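Local atomic coordinates of type-2 ice-structuring protein (Brachyopsis rostratus, PDB entry 2ZIB), a protein that binds to ice crystals and inhibits their growth, protecting the blood of the fish from freezing in subzero sea water. Residues His44-Ile48 and Val65-Gly69. Numbering follows the deposited sequence.
Sequences HLASI and VWIGG. With SO4 (sulfate ion), chain B.
Leu45 lies along the backbone of Trp66, Ile67 and Gly68 in the buried centre of this C-type lectin fold, a worked example of how two segments can be joined mainly by side chain on main chain. Strands 44-45 and 65-67 both pair with strand 124-131, and just past them the segments 44-48 and 65-69 share a single hydrogen bond, from Gly68 N to Ala46 O (2.8 Å, N-H...O angle 155°). The donor stands well above the carbonyl plane. Beside this bond the packing is tight: Leu45 CB presses on Gly68 CA at 3.4 Å, where the chain bends out of the sheet. With CG set opposite its own carbonyl carbon (chi1 -78°), Leu45 runs back along strand 65-67, its CD1 3.6 Å from Ile67 O and its CD2 3.8 Å from Trp66 O. Ile67 O is satisfied by Trp31 NE1 from helix 31-40, which also packs on Leu45. The Trp66 indole is directed elsewhere, its NE1 bonded to the carbonyls of Met29 and Ala122.

Also next to the cross-link, Ile67 CB touches Ala46 O at 3.5 Å. Ile67 CG1 sits between backbone N and carbonyl carbon (chi1 57°), and the extended chain beyond it reaches Ile48, whose side chain crosses it at roughly a right angle, methyl to methyl, Ile67 CD1 to Ile48 CD1, 3.8 Å. At the start of segment 44-48, His44 ND1 is bonded to Glu35, while His44 NE2 points in the ring plane at O2 of a sulfate, probably picked up from the crystallisation medium, in a nearly straight 2.7 Å hydrogen bond.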
ATOM      1  N   HIS A  44      -4.402   4.654   6.272  1.00  6.47           N
ATOM      2  CA  HIS A  44      -3.895   5.084   4.939  1.00  7.06           C
ATOM      3  C   HIS A  44      -3.748   3.826   4.126  1.00  6.55           C
ATOM      4  O   HIS A  44      -3.614   2.731   4.691  1.00  7.38           O
ATOM      5  CB  HIS A  44      -2.522   5.780   5.058  1.00  7.35           C
ATOM      6  CG  HIS A  44      -2.591   7.151   5.649  1.00  6.55           C
ATOM      7  ND1 HIS A  44      -3.086   8.224   4.947  1.00  7.49           N
ATOM      8  CD2 HIS A  44      -2.300   7.602   6.888  1.00  8.01           C
ATOM      9  CE1 HIS A  44      -3.047   9.305   5.725  1.00  8.25           C
ATOM     10  NE2 HIS A  44      -2.574   8.950   6.911  1.00  9.21           N
ATOM     11  N   LEU A  45      -3.651   3.973   2.798  1.00  6.05           N
ATOM     12  CA  LEU A  45      -3.104   2.849   2.038  1.00  6.40           C
ATOM     13  C   LEU A  45      -1.772   2.425   2.677  1.00  7.45           C
ATOM     14  O   LEU A  45      -1.012   3.283   3.132  1.00  7.60           O
ATOM     15  CB  LEU A  45      -2.878   3.302   0.594  1.00  6.70           C
ATOM     16  CG  LEU A  45      -4.147   3.358  -0.260  1.00  7.18           C
ATOM     17  CD1 LEU A  45      -3.854   4.044  -1.596  1.00  9.05           C
ATOM     18  CD2 LEU A  45      -4.743   1.974  -0.493  1.00  7.65           C
ATOM     19  N   ALA A  46      -1.475   1.136   2.657  1.00  6.45           N
ATOM     20  CA  ALA A  46      -0.299   0.668   3.385  1.00  7.66           C
ATOM     21  C   ALA A  46       0.985   1.210   2.785  1.00  6.79           C
ATOM     22  O   ALA A  46       1.206   1.174   1.567  1.00  8.44           O
ATOM     23  CB  ALA A  46      -0.258  -0.850   3.349  1.00  9.04           C
ATOM     24  N   SER A  47       1.900   1.617   3.680  1.00  8.01           N
ATOM     25  CA  SER A  47       3.307   1.789   3.324  1.00  7.39           C
ATOM     26  C   SER A  47       4.066   0.522   3.710  1.00  9.12           C
ATOM     27  O   SER A  47       3.654  -0.217   4.621  1.00  9.29           O
ATOM     28  CB  SER A  47       3.875   3.019   4.018  1.00  9.03           C
ATOM     29  OG  SER A  47       3.864   2.814   5.419  1.00  9.19           O
ATOM     30  N   ILE A  48       5.181   0.270   3.025  1.00  9.12           N
ATOM     31  CA  ILE A  48       5.947  -0.958   3.174  1.00  9.59           C
ATOM     32  C   ILE A  48       7.417  -0.625   3.374  1.00 10.36           C
ATOM     33  O   ILE A  48       8.014   0.146   2.606  1.00 11.26           O
ATOM     34  CB  ILE A  48       5.770  -1.843   1.936  1.00  9.20           C
ATOM     35  CG1 ILE A  48       4.281  -2.116   1.650  1.00  9.63           C
ATOM     36  CG2 ILE A  48       6.591  -3.141   2.094  1.00 11.75           C
ATOM     37  CD1 ILE A  48       4.003  -3.082   0.513  1.00 11.09           C
ATOM     38  N   VAL A  65      -2.926  -4.992  -5.881  1.00  7.38           N
ATOM     39  CA  VAL A  65      -3.520  -4.095  -4.870  1.00  7.03           C
ATOM     40  C   VAL A  65      -2.831  -2.751  -4.916  1.00  6.48           C
ATOM     41  O   VAL A  65      -1.597  -2.649  -5.028  1.00  6.87           O
ATOM     42  CB  VAL A  65      -3.431  -4.639  -3.395  1.00  8.91           C
ATOM     43  CG1 VAL A  65      -4.413  -5.767  -3.180  1.00  9.87           C
ATOM     44  CG2 VAL A  65      -1.995  -4.997  -2.960  1.00  8.87           C
ATOM     45  N   TRP A  66      -3.632  -1.701  -4.811  1.00  5.79           N
ATOM     46  CA  TRP A  66      -3.073  -0.381  -4.523  1.00  5.89           C
ATOM     47  C   TRP A  66      -2.413  -0.329  -3.147  1.00  6.08           C
ATOM     48  O   TRP A  66      -2.964  -0.860  -2.192  1.00  6.47           O
ATOM     49  CB  TRP A  66      -4.167   0.677  -4.598  1.00  6.35           C
ATOM     50  CG  TRP A  66      -4.715   0.975  -5.938  1.00  5.70           C
ATOM     51  CD1 TRP A  66      -6.055   1.029  -6.290  1.00  7.45           C
ATOM     52  CD2 TRP A  66      -3.981   1.397  -7.113  1.00  4.91           C
ATOM     53  NE1 TRP A  66      -6.189   1.464  -7.585  1.00  6.35           N
ATOM     54  CE2 TRP A  66      -4.945   1.761  -8.101  1.00  5.85           C
ATOM     55  CE3 TRP A  66      -2.612   1.627  -7.391  1.00  5.72           C
ATOM     56  CZ2 TRP A  66      -4.568   2.245  -9.368  1.00  6.85           C
ATOM     57  CZ3 TRP A  66      -2.248   2.088  -8.658  1.00  6.14           C
ATOM     58  CH2 TRP A  66      -3.230   2.405  -9.629  1.00  6.68           C
ATOM     59  N   ILE A  67      -1.240   0.294  -3.091  1.00  5.73           N
ATOM     60  CA  ILE A  67      -0.573   0.634  -1.814  1.00  6.66           C
ATOM     61  C   ILE A  67      -0.290   2.125  -1.793  1.00  6.47           C
ATOM     62  O   ILE A  67      -0.635   2.839  -2.754  1.00  6.50           O
ATOM     63  CB  ILE A  67       0.658  -0.268  -1.562  1.00  6.70           C
ATOM     64  CG1 ILE A  67       1.673  -0.179  -2.724  1.00  7.66           C
ATOM     65  CG2 ILE A  67       0.172  -1.726  -1.308  1.00  8.47           C
ATOM     66  CD1 ILE A  67       2.987  -0.895  -2.434  1.00  8.49           C
ATOM     67  N   GLY A  68       0.331   2.631  -0.719  1.00  6.06           N
ATOM     68  CA  GLY A  68       0.232   4.062  -0.479  1.00  6.46           C
ATOM     69  C   GLY A  68       1.212   4.988  -1.158  1.00  6.01           C
ATOM     70  O   GLY A  68       1.340   6.139  -0.753  1.00  7.46           O
ATOM     71  N   GLY A  69       1.889   4.522  -2.214  1.00  6.07           N
ATOM     72  CA  GLY A  69       2.888   5.318  -2.887  1.00  6.66           C
ATOM     73  C   GLY A  69       2.284   6.125  -4.029  1.00  6.39           C
ATOM     74  O   GLY A  69       1.447   5.640  -4.811  1.00  6.77           O
TER
HETATM   75  S   SO4 B 501      -2.359   9.464  10.331  1.00 22.24           S
HETATM   76  O1  SO4 B 501      -3.501   8.477  10.122  1.00 23.42           O
HETATM   77  O2  SO4 B 501      -2.139  10.286   9.163  1.00 21.21           O
HETATM   78  O3  SO4 B 501      -2.708  10.347  11.455  1.00 27.78           O
HETATM   79  O4  SO4 B 501      -1.097   8.727  10.482  1.00 29.59           O